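PDB 5MSX: putative endo-1,4-beta-xylanase from Bacteroides thetaiotaomicron VPI-5482, which probably hydrolyses glycosidic bonds of plant pectin as a family 43 glycoside hydrolase, most likely as an arabinofuranosidase. Local coordinates for residues G364-A369 and Y395-T400. Sequence-based numbering, arbitrary orientation.
Sequences GSRWMA and YFVRPT. With CA (calcium ion), chain T; EDO (1,2-ethanediol), chain B.
V397 rests its two methyl groups against the adjoining side chains of R366 and M368, meeting each at roughly a right angle, and no hydrogen bond joins the two segments. Its CB points toward 364-369 and lies 4.1 Å from SD of M368. CG2 does most of the touching: it is 3.8 Å from CD of R366, and it also meets CB of that arginine and the sulfur of M368. CG1, anti to the backbone N (chi1 171°), comes 3.9 Å from the same SD of M368 and reaches the guanidinium of R366 at its edge, in plane, with CG1 to NH1 at 3.8 Å. A short branched valine suits this place, since its two methyls both meet the sulfur, while one lies on the arginine methylenes and the other at the guanidinium edge. The arginine offers an extended run of methylenes as an apolar flank, while its NE forms a salt bridge with E351. Methionine, bent at chi2 and chi3 (-76° and -70°), folds its soft, polarisable sulfur against both methyls. Just before R366, S365 binds the calcium ion through its O and OG, so the chain leading into the contact is tied to a metal site completed by F357, D360, A362, W454 and E455. This largely buried contact lies in the F5/8 type C domain, an antiparallel beta-sandwich of the discoidin-like jelly-roll type, where strands 367-368 and 386-396 each pair antiparallel with strand 452-458: W367 and Y395 form backbone hydrogen bonds with I453 and E455, and W454 touches both R366 and V397, bridging the two segments.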
loop_
_atom_site.group_PDB
_atom_site.type_symbol
_atom_site.label_atom_id
_atom_site.label_comp_id
_atom_site.label_asym_id
_atom_site.label_seq_id
_atom_site.Cartn_x
_atom_site.Cartn_y
_atom_site.Cartn_z
ATOM N N GLY C 364 7.782 -40.336 4.670
ATOM C CA GLY C 364 7.753 -40.964 3.365
ATOM C C GLY C 364 7.090 -42.326 3.321
ATOM O O GLY C 364 6.811 -42.825 2.240
ATOM N N SER C 365 6.840 -42.932 4.489
ATOM C CA SER C 365 6.209 -44.240 4.536
ATOM C C SER C 365 4.830 -44.228 5.190
ATOM O O SER C 365 4.557 -43.426 6.098
ATOM C CB SER C 365 7.097 -45.198 5.287
ATOM O OG SER C 365 7.239 -44.831 6.639
ATOM N N ARG C 366 3.980 -45.147 4.742
ATOM C CA ARG C 366 2.621 -45.248 5.230
ATOM C C ARG C 366 2.137 -46.693 5.266
ATOM O O ARG C 366 2.493 -47.507 4.390
ATOM C CB ARG C 366 1.679 -44.455 4.310
ATOM C CG ARG C 366 1.960 -44.721 2.848
ATOM C CD ARG C 366 1.051 -43.940 1.951
ATOM N NE ARG C 366 1.430 -44.226 0.587
ATOM C CZ ARG C 366 0.670 -44.039 -0.474
ATOM N NH1 ARG C 366 -0.527 -43.514 -0.357
ATOM N NH2 ARG C 366 1.132 -44.369 -1.660
ATOM N N TRP C 367 1.301 -46.984 6.265
ATOM C CA TRP C 367 0.391 -48.149 6.212
ATOM C C TRP C 367 -0.740 -47.795 5.290
ATOM O O TRP C 367 -1.202 -46.651 5.290
ATOM C CB TRP C 367 -0.167 -48.504 7.593
ATOM C CG TRP C 367 -1.347 -49.455 7.574
ATOM C CD1 TRP C 367 -1.338 -50.762 7.187
ATOM C CD2 TRP C 367 -2.694 -49.161 7.950
ATOM N NE1 TRP C 367 -2.593 -51.306 7.291
ATOM C CE2 TRP C 367 -3.446 -50.356 7.775
ATOM C CE3 TRP C 367 -3.341 -48.016 8.455
ATOM C CZ2 TRP C 367 -4.828 -50.438 8.062
ATOM C CZ3 TRP C 367 -4.743 -48.092 8.736
ATOM C CH2 TRP C 367 -5.461 -49.303 8.527
ATOM N N MET C 368 -1.181 -48.762 4.494
ATOM C CA MET C 368 -2.429 -48.669 3.757
ATOM C C MET C 368 -3.173 -50.003 3.851
ATOM O O MET C 368 -2.592 -51.073 3.605
ATOM C CB MET C 368 -2.183 -48.347 2.282
ATOM C CG MET C 368 -1.582 -46.967 2.015
ATOM S SD MET C 368 -2.806 -45.670 2.172
ATOM C CE MET C 368 -3.853 -45.949 0.762
ATOM N N ALA C 369 -4.456 -49.934 4.208
ATOM C CA ALA C 369 -5.356 -51.088 4.153
ATOM C C ALA C 369 -5.548 -51.537 2.701
ATOM O O ALA C 369 -5.457 -50.708 1.764
ATOM C CB ALA C 369 -6.710 -50.726 4.762
ATOM N N TYR C 395 -1.700 -38.908 11.738
ATOM C CA TYR C 395 -1.546 -38.288 10.435
ATOM C C TYR C 395 -2.032 -39.264 9.389
ATOM O O TYR C 395 -1.286 -40.156 8.995
ATOM C CB TYR C 395 -0.076 -37.965 10.218
ATOM C CG TYR C 395 0.475 -36.900 11.126
ATOM C CD1 TYR C 395 1.018 -37.209 12.367
ATOM C CD2 TYR C 395 0.479 -35.566 10.720
ATOM C CE1 TYR C 395 1.530 -36.206 13.196
ATOM C CE2 TYR C 395 1.002 -34.566 11.525
ATOM C CZ TYR C 395 1.520 -34.888 12.748
ATOM O OH TYR C 395 2.014 -33.873 13.507
ATOM N N PHE C 396 -3.276 -39.123 8.957
ATOM C CA PHE C 396 -3.832 -40.004 7.930
ATOM C C PHE C 396 -3.331 -39.655 6.540
ATOM O O PHE C 396 -2.906 -38.516 6.256
ATOM C CB PHE C 396 -5.380 -39.998 7.898
ATOM C CG PHE C 396 -6.041 -40.530 9.160
ATOM C CD1 PHE C 396 -6.203 -41.914 9.361
ATOM C CD2 PHE C 396 -6.533 -39.654 10.151
ATOM C CE1 PHE C 396 -6.816 -42.406 10.523
ATOM C CE2 PHE C 396 -7.159 -40.145 11.304
ATOM C CZ PHE C 396 -7.287 -41.518 11.489
ATOM N N VAL C 397 -3.457 -40.634 5.658
ATOM C CA VAL C 397 -3.194 -40.468 4.231
ATOM C C VAL C 397 -4.369 -39.728 3.558
ATOM O O VAL C 397 -5.539 -39.975 3.884
ATOM C CB VAL C 397 -2.965 -41.856 3.563
ATOM C CG1 VAL C 397 -2.903 -41.723 2.053
ATOM C CG2 VAL C 397 -1.704 -42.494 4.105
ATOM N N ARG C 398 -4.054 -38.860 2.595
ATOM C CA ARG C 398 -5.020 -37.929 1.989
ATOM C C ARG C 398 -5.837 -37.132 3.044
ATOM O O ARG C 398 -7.076 -37.076 2.984
ATOM C CB ARG C 398 -5.940 -38.608 0.968
ATOM C CG ARG C 398 -6.628 -37.594 0.052
ATOM C CD ARG C 398 -7.616 -38.259 -0.879
ATOM N NE ARG C 398 -6.937 -38.986 -1.950
ATOM C CZ ARG C 398 -7.539 -39.748 -2.865
ATOM N NH1 ARG C 398 -8.855 -39.913 -2.856
ATOM N NH2 ARG C 398 -6.819 -40.346 -3.800
ATOM N N PRO C 399 -5.131 -36.453 3.969
ATOM C CA PRO C 399 -5.720 -35.758 5.118
ATOM C C PRO C 399 -6.690 -34.621 4.715
ATOM O O PRO C 399 -7.658 -34.285 5.461
ATOM C CB PRO C 399 -4.484 -35.218 5.839
ATOM C CG PRO C 399 -3.514 -34.967 4.761
ATOM C CD PRO C 399 -3.689 -36.161 3.867
ATOM N N THR C 400 -6.449 -34.030 3.549
ATOM C CA THR C 400 -7.253 -32.905 3.118
ATOM C C THR C 400 -8.655 -33.325 2.660
ATOM O O THR C 400 -9.493 -32.449 2.472
ATOM C CB THR C 400 -6.596 -32.095 2.001
ATOM O OG1 THR C 400 -6.436 -32.903 0.825
ATOM C CG2 THR C 400 -5.236 -31.522 2.467
HETATM CA CA CA T . 5.641 -43.577 8.262
HETATM C C1 EDO B . -5.429 -36.496 8.409
HETATM O O1 EDO B . -4.658 -36.757 9.582
HETATM C C2 EDO B . -6.957 -36.457 8.557
HETATM O O2 EDO B . -7.761 -36.139 7.410
#